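Long-range contact in SnoN,Epimerase SnoN (Streptomyces nogalater, PDB 5EP9), which acts as a non-heme iron, 2-oxoglutarate-dependent epimerase in nogalamycin biosynthesis: residues E63-V74 and Y86-M97. Residues are numbered along the deposited sequence; the frame is centred on the assembly and turned at random.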
ATOM      1  N   GLU A  63       6.279  -0.130  17.220  1.00 34.75           N
ATOM      2  CA  GLU A  63       6.974  -1.227  16.509  1.00 34.92           C
ATOM      3  C   GLU A  63       7.573  -0.620  15.152  1.00 33.76           C
ATOM      4  O   GLU A  63       8.680  -0.949  14.773  1.00 32.48           O
ATOM      5  CB  GLU A  63       6.037  -2.356  16.210  1.00 34.76           C
ATOM      6  CG  GLU A  63       6.665  -3.439  15.328  1.00 36.42           C
ATOM      7  CD  GLU A  63       7.677  -4.335  16.039  1.00 39.06           C
ATOM      8  OE1 GLU A  63       8.039  -4.082  17.204  1.00 38.47           O
ATOM      9  OE2 GLU A  63       8.148  -5.292  15.379  1.00 39.94           O
ATOM     10  N   ALA A  64       6.822   0.242  14.505  1.00 32.24           N
ATOM     11  CA  ALA A  64       7.352   0.967  13.314  1.00 32.98           C
ATOM     12  C   ALA A  64       8.630   1.693  13.628  1.00 34.09           C
ATOM     13  O   ALA A  64       9.643   1.514  12.920  1.00 32.59           O
ATOM     14  CB  ALA A  64       6.356   1.920  12.724  1.00 32.30           C
ATOM     15  N   ARG A  65       8.623   2.391  14.759  1.00 35.25           N
ATOM     16  CA  ARG A  65       9.846   3.140  15.164  1.00 37.20           C
ATOM     17  C   ARG A  65      11.019   2.247  15.505  1.00 35.99           C
ATOM     18  O   ARG A  65      12.161   2.539  15.134  1.00 35.57           O
ATOM     19  CB  ARG A  65       9.609   4.018  16.381  1.00 41.33           C
ATOM     20  CG  ARG A  65       8.694   5.223  16.112  1.00 42.96           C
ATOM     21  CD  ARG A  65       8.651   6.122  17.352  1.00 48.61           C
ATOM     22  NE  ARG A  65       8.122   7.416  16.977  1.00 57.86           N
ATOM     23  CZ  ARG A  65       7.116   8.105  17.564  1.00 61.32           C
ATOM     24  NH1 ARG A  65       6.512   7.697  18.709  1.00 66.97           N
ATOM     25  NH2 ARG A  65       6.730   9.261  17.008  1.00 59.30           N
ATOM     26  N   ARG A  66      10.705   1.159  16.188  1.00 34.27           N
ATOM     27  CA  ARG A  66      11.720   0.191  16.573  1.00 35.38           C
ATOM     28  C   ARG A  66      12.398  -0.421  15.343  1.00 33.84           C
ATOM     29  O   ARG A  66      13.589  -0.536  15.293  1.00 32.89           O
ATOM     30  CB  ARG A  66      11.123  -0.957  17.429  1.00 36.79           C
ATOM     31  CG  ARG A  66      12.166  -1.867  18.056  1.00 40.60           C
ATOM     32  CD  ARG A  66      11.530  -3.119  18.676  1.00 43.29           C
ATOM     33  NE  ARG A  66      10.900  -3.992  17.655  1.00 43.92           N
ATOM     34  CZ  ARG A  66      11.552  -4.847  16.886  1.00 45.68           C
ATOM     35  NH1 ARG A  66      12.855  -4.934  16.924  1.00 45.62           N
ATOM     36  NH2 ARG A  66      10.871  -5.626  16.051  1.00 48.87           N
ATOM     37  N   LEU A  67      11.598  -0.801  14.367  1.00 32.93           N
ATOM     38  CA  LEU A  67      12.115  -1.411  13.162  1.00 33.28           C
ATOM     39  C   LEU A  67      13.025  -0.402  12.377  1.00 34.76           C
ATOM     40  O   LEU A  67      14.098  -0.741  11.940  1.00 33.98           O
ATOM     41  CB  LEU A  67      11.011  -1.937  12.281  1.00 32.22           C
ATOM     42  CG  LEU A  67      10.339  -3.230  12.773  1.00 33.18           C
ATOM     43  CD1 LEU A  67       9.065  -3.480  12.036  1.00 33.38           C
ATOM     44  CD2 LEU A  67      11.189  -4.479  12.668  1.00 35.29           C
ATOM     45  N   LEU A  68      12.538   0.814  12.220  1.00 34.07           N
ATOM     46  CA  LEU A  68      13.300   1.847  11.495  1.00 35.32           C
ATOM     47  C   LEU A  68      14.608   2.166  12.140  1.00 38.84           C
ATOM     48  O   LEU A  68      15.606   2.358  11.464  1.00 40.07           O
ATOM     49  CB  LEU A  68      12.471   3.114  11.347  1.00 33.96           C
ATOM     50  CG  LEU A  68      11.389   2.934  10.271  1.00 31.99           C
ATOM     51  CD1 LEU A  68      10.202   3.859  10.458  1.00 31.78           C
ATOM     52  CD2 LEU A  68      11.947   3.063   8.832  1.00 32.44           C
ATOM     53  N   ALA A  69      14.629   2.168  13.474  1.00 40.94           N
ATOM     54  CA  ALA A  69      15.815   2.520  14.247  1.00 42.30           C
ATOM     55  C   ALA A  69      16.774   1.357  14.441  1.00 44.56           C
ATOM     56  O   ALA A  69      17.968   1.544  14.365  1.00 46.98           O
ATOM     57  CB  ALA A  69      15.447   3.072  15.615  1.00 43.02           C
ATOM     58  N   HIS A  70      16.269   0.158  14.648  1.00 45.95           N
ATOM     59  CA  HIS A  70      17.098  -0.988  15.077  1.00 49.46           C
ATOM     60  C   HIS A  70      17.342  -2.043  14.012  1.00 47.83           C
ATOM     61  O   HIS A  70      18.280  -2.806  14.095  1.00 46.97           O
ATOM     62  CB  HIS A  70      16.517  -1.561  16.386  1.00 54.75           C
ATOM     63  CG  HIS A  70      16.609  -0.579  17.564  1.00 62.89           C
ATOM     64  ND1 HIS A  70      16.016  -0.805  18.784  1.00 70.56           N
ATOM     65  CD2 HIS A  70      17.248   0.619  17.695  1.00 67.95           C
ATOM     66  CE1 HIS A  70      16.284   0.198  19.613  1.00 74.93           C
ATOM     67  NE2 HIS A  70      17.036   1.078  18.978  1.00 70.71           N
ATOM     68  N   GLU A  71      16.496  -2.096  13.002  1.00 45.80           N
ATOM     69  CA  GLU A  71      16.637  -3.051  11.893  1.00 47.82           C
ATOM     70  C   GLU A  71      17.046  -2.332  10.576  1.00 47.31           C
ATOM     71  O   GLU A  71      17.144  -1.140  10.474  1.00 46.03           O
ATOM     72  CB  GLU A  71      15.345  -3.864  11.617  1.00 49.31           C
ATOM     73  CG  GLU A  71      14.733  -4.732  12.744  1.00 54.54           C
ATOM     74  CD  GLU A  71      15.688  -5.697  13.392  1.00 58.24           C
ATOM     75  OE1 GLU A  71      16.427  -6.439  12.701  1.00 67.71           O
ATOM     76  OE2 GLU A  71      15.740  -5.692  14.599  1.00 61.18           O
ATOM     77  N   GLU A  72      17.228  -3.131   9.551  1.00 47.53           N
ATOM     78  CA  GLU A  72      17.447  -2.642   8.198  1.00 46.13           C
ATOM     79  C   GLU A  72      16.292  -1.967   7.586  1.00 42.12           C
ATOM     80  O   GLU A  72      15.224  -2.528   7.511  1.00 39.97           O
ATOM     81  CB  GLU A  72      17.791  -3.810   7.264  1.00 48.21           C
ATOM     82  CG  GLU A  72      19.179  -4.298   7.560  1.00 49.80           C
ATOM     83  CD  GLU A  72      19.956  -4.658   6.338  1.00 50.68           C
ATOM     84  OE1 GLU A  72      20.139  -3.722   5.491  1.00 49.97           O
ATOM     85  OE2 GLU A  72      20.463  -5.829   6.333  1.00 50.44           O
ATOM     86  N   SER A  73      16.569  -0.801   7.032  1.00 39.45           N
ATOM     87  CA  SER A  73      15.651  -0.144   6.160  1.00 37.42           C
ATOM     88  C   SER A  73      16.286   0.110   4.785  1.00 38.66           C
ATOM     89  O   SER A  73      17.496  -0.064   4.585  1.00 39.42           O
ATOM     90  CB  SER A  73      15.163   1.155   6.804  1.00 35.68           C
ATOM     91  OG  SER A  73      16.247   1.958   7.066  1.00 36.71           O
ATOM     92  N   VAL A  74      15.454   0.566   3.878  1.00 37.97           N
ATOM     93  CA  VAL A  74      15.866   0.867   2.521  1.00 40.59           C
ATOM     94  C   VAL A  74      15.552   2.348   2.189  1.00 38.85           C
ATOM     95  O   VAL A  74      14.511   2.882   2.496  1.00 37.43           O
ATOM     96  CB  VAL A  74      15.194  -0.099   1.511  1.00 42.42           C
ATOM     97  CG1 VAL A  74      15.557   0.302   0.055  1.00 44.66           C
ATOM     98  CG2 VAL A  74      15.630  -1.534   1.794  1.00 43.63           C
ATOM     99  N   TYR A  86      12.140   2.976   4.054  1.00 30.81           N
ATOM    100  CA  TYR A  86      11.154   1.982   4.342  1.00 31.24           C
ATOM    101  C   TYR A  86      11.764   0.692   4.794  1.00 31.23           C
ATOM    102  O   TYR A  86      12.929   0.346   4.484  1.00 31.29           O
ATOM    103  CB  TYR A  86      10.214   1.735   3.167  1.00 31.80           C
ATOM    104  CG  TYR A  86      10.849   1.164   1.960  1.00 34.24           C
ATOM    105  CD1 TYR A  86      11.526   1.986   1.039  1.00 37.10           C
ATOM    106  CD2 TYR A  86      10.779  -0.186   1.699  1.00 36.52           C
ATOM    107  CE1 TYR A  86      12.085   1.437  -0.108  1.00 38.96           C
ATOM    108  CE2 TYR A  86      11.353  -0.757   0.565  1.00 39.92           C
ATOM    109  CZ  TYR A  86      12.010   0.057  -0.338  1.00 40.29           C
ATOM    110  OH  TYR A  86      12.554  -0.570  -1.432  1.00 39.23           O
ATOM    111  N   VAL A  87      11.003   0.026   5.593  1.00 29.78           N
ATOM    112  CA  VAL A  87      11.354  -1.337   5.986  1.00 31.32           C
ATOM    113  C   VAL A  87      10.602  -2.241   5.027  1.00 30.61           C
ATOM    114  O   VAL A  87       9.378  -2.262   5.040  1.00 29.35           O
ATOM    115  CB  VAL A  87      10.990  -1.654   7.473  1.00 31.80           C
ATOM    116  CG1 VAL A  87      11.394  -3.094   7.839  1.00 33.21           C
ATOM    117  CG2 VAL A  87      11.660  -0.670   8.374  1.00 33.29           C
ATOM    118  N   ALA A  88      11.352  -3.033   4.266  1.00 32.09           N
ATOM    119  CA  ALA A  88      10.822  -3.923   3.202  1.00 33.03           C
ATOM    120  C   ALA A  88      10.358  -5.237   3.813  1.00 34.06           C
ATOM    121  O   ALA A  88      10.957  -5.733   4.762  1.00 31.93           O
ATOM    122  CB  ALA A  88      11.914  -4.259   2.200  1.00 33.80           C
ATOM    123  N   ASP A  89       9.229  -5.704   3.320  1.00 34.74           N
ATOM    124  CA  ASP A  89       8.674  -6.989   3.725  1.00 36.97           C
ATOM    125  C   ASP A  89       8.620  -7.120   5.272  1.00 35.99           C
ATOM    126  O   ASP A  89       9.070  -8.122   5.846  1.00 34.97           O
ATOM    127  CB  ASP A  89       9.524  -8.098   3.124  1.00 42.40           C
ATOM    128  CG  ASP A  89       9.592  -8.031   1.588  1.00 47.76           C
ATOM    129  OD1 ASP A  89       8.531  -8.218   0.925  1.00 46.70           O
ATOM    130  OD2 ASP A  89      10.708  -7.674   1.076  1.00 52.00           O
ATOM    131  N   ALA A  90       8.114  -6.080   5.909  1.00 33.08           N
ATOM    132  CA  ALA A  90       8.244  -5.925   7.345  1.00 34.24           C
ATOM    133  C   ALA A  90       7.544  -7.011   8.143  1.00 35.01           C
ATOM    134  O   ALA A  90       8.012  -7.406   9.224  1.00 36.57           O
ATOM    135  CB  ALA A  90       7.749  -4.580   7.752  1.00 33.15           C
ATOM    136  N   GLN A  91       6.540  -7.583   7.512  1.00 34.54           N
ATOM    137  CA  GLN A  91       5.811  -8.686   8.089  1.00 36.40           C
ATOM    138  C   GLN A  91       6.578  -9.954   8.254  1.00 38.47           C
ATOM    139  O   GLN A  91       6.194 -10.743   9.007  1.00 38.42           O
ATOM    140  CB  GLN A  91       4.529  -8.976   7.344  1.00 36.37           C
ATOM    141  CG  GLN A  91       4.641  -9.860   6.095  1.00 37.00           C
ATOM    142  CD  GLN A  91       5.221  -9.149   4.844  1.00 36.08           C
ATOM    143  OE1 GLN A  91       5.556  -7.997   4.862  1.00 36.54           O
ATOM    144  NE2 GLN A  91       5.359  -9.887   3.800  1.00 37.95           N
ATOM    145  N   LEU A  92       7.631 -10.141   7.510  1.00 40.95           N
ATOM    146  CA  LEU A  92       8.423 -11.387   7.592  1.00 43.48           C
ATOM    147  C   LEU A  92       9.248 -11.443   8.845  1.00 45.12           C
ATOM    148  O   LEU A  92       9.405 -12.478   9.378  1.00 46.46           O
ATOM    149  CB  LEU A  92       9.361 -11.620   6.381  1.00 43.99           C
ATOM    150  CG  LEU A  92       8.685 -11.653   4.984  1.00 44.51           C
ATOM    151  CD1 LEU A  92       9.734 -11.850   3.870  1.00 44.59           C
ATOM    152  CD2 LEU A  92       7.588 -12.747   4.957  1.00 45.39           C
ATOM    153  N   GLY A  93       9.800 -10.331   9.271  1.00 44.14           N
ATOM    154  CA  GLY A  93      10.619 -10.245  10.496  1.00 46.08           C
ATOM    155  C   GLY A  93       9.900  -9.761  11.783  1.00 44.07           C
ATOM    156  O   GLY A  93      10.372  -9.972  12.852  1.00 49.66           O
ATOM    157  N   SER A  94       8.693  -9.286  11.666  1.00 40.60           N
ATOM    158  CA  SER A  94       7.958  -8.770  12.795  1.00 39.54           C
ATOM    159  C   SER A  94       6.557  -9.326  12.858  1.00 38.80           C
ATOM    160  O   SER A  94       5.732  -9.038  12.020  1.00 38.61           O
ATOM    161  CB  SER A  94       7.861  -7.228  12.627  1.00 37.35           C
ATOM    162  OG  SER A  94       6.924  -6.692  13.557  1.00 36.52           O
ATOM    163  N   ASP A  95       6.306 -10.117  13.841  1.00 41.19           N
ATOM    164  CA  ASP A  95       4.949 -10.611  14.054  1.00 43.02           C
ATOM    165  C   ASP A  95       3.931  -9.343  14.147  1.00 42.07           C
ATOM    166  O   ASP A  95       2.780  -9.486  13.779  1.00 38.67           O
ATOM    167  CB  ASP A  95       4.884 -11.453  15.311  1.00 44.37           C
ATOM    168  CG  ASP A  95       5.722 -12.794  15.107  1.00 52.15           C
ATOM    169  OD1 ASP A  95       5.976 -13.112  13.918  1.00 57.88           O
ATOM    170  OD2 ASP A  95       6.096 -13.505  16.068  1.00 55.44           O
ATOM    171  N   THR A  96       4.354  -8.280  14.811  1.00 38.63           N
ATOM    172  CA  THR A  96       3.511  -7.261  15.214  1.00 36.30           C
ATOM    173  C   THR A  96       3.041  -6.576  13.830  1.00 36.05           C
ATOM    174  O   THR A  96       1.871  -6.465  13.572  1.00 32.13           O
ATOM    175  CB  THR A  96       4.227  -6.264  16.148  1.00 35.59           C
ATOM    176  OG1 THR A  96       4.423  -6.865  17.423  1.00 36.32           O
ATOM    177  CG2 THR A  96       3.381  -5.020  16.355  1.00 34.16           C
ATOM    178  N   MET A  97       3.978  -6.375  12.942  1.00 34.54           N
ATOM    179  CA  MET A  97       3.635  -6.015  11.646  1.00 38.08           C
ATOM    180  C   MET A  97       2.807  -7.033  10.820  1.00 37.89           C
ATOM    181  O   MET A  97       1.905  -6.631  10.057  1.00 34.31           O
ATOM    182  CB  MET A  97       4.884  -5.503  10.841  1.00 39.95           C
ATOM    183  CG  MET A  97       5.480  -4.232  11.427  1.00 41.42           C
ATOM    184  SD  MET A  97       4.183  -2.959  11.506  1.00 46.45           S
ATOM    185  CE  MET A  97       4.976  -1.728  12.472  1.00 49.41           C
TER
HETATM  186  O   HOH W   1      14.129  -3.337   5.120  1.00 35.91           O
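An antiparallel edge pairing, and a helix N-cap serine bonded to a glutamate of helix 54-70, join these segments in the SnoN 14-202 part of the fusion. V74 and Y86 form a hydrogen-bonded antiparallel pair: V74 N donates to Y86 O at 2.6 Å, and Y86 N donates to V74 O at 2.8 Å. Their side chains lie side by side on one face of the sheet. V74 CB sits over one face of the Y86 ring in a CH-pi contact, 3.9 Å from the centroid. V74 CG1, anti to the backbone N (chi1 176°), lies near the hydroxyl end of the ring, 3.5 Å from Y86 OH. Beyond this pair, a water bridges E72 O and A88 N.

At the other end, S94 OG donates to E63 OE2 at 2.6 Å and accepts from M97 N in a nearly straight bond (176°), capping helix 95-101. R66 grips the E63 carboxylate side-on through NE and NH2. R66 NH2 and S94 OG reach OE2 from opposite faces of its plane, which should fix its rotation and probably favours the charged form.

Between these ends, L67 and M97 reach toward each other, and L67 CD1 meets M97 CG, midway along its chain, at 3.7 Å. The bent M97 chain brings CE against the A64 backbone, 3.4 Å from A64 N. L68 and V87 cross at an angle, with L68 CD2 3.8 Å from V87 CG2. L68 and A64 also rest on V125 of strand 118-128. Helix 54-70 on a face of the larger sheet, with outermost strand 74-77 beside 82-87, fits the cupin-type double-stranded beta-helix of the PhyH family.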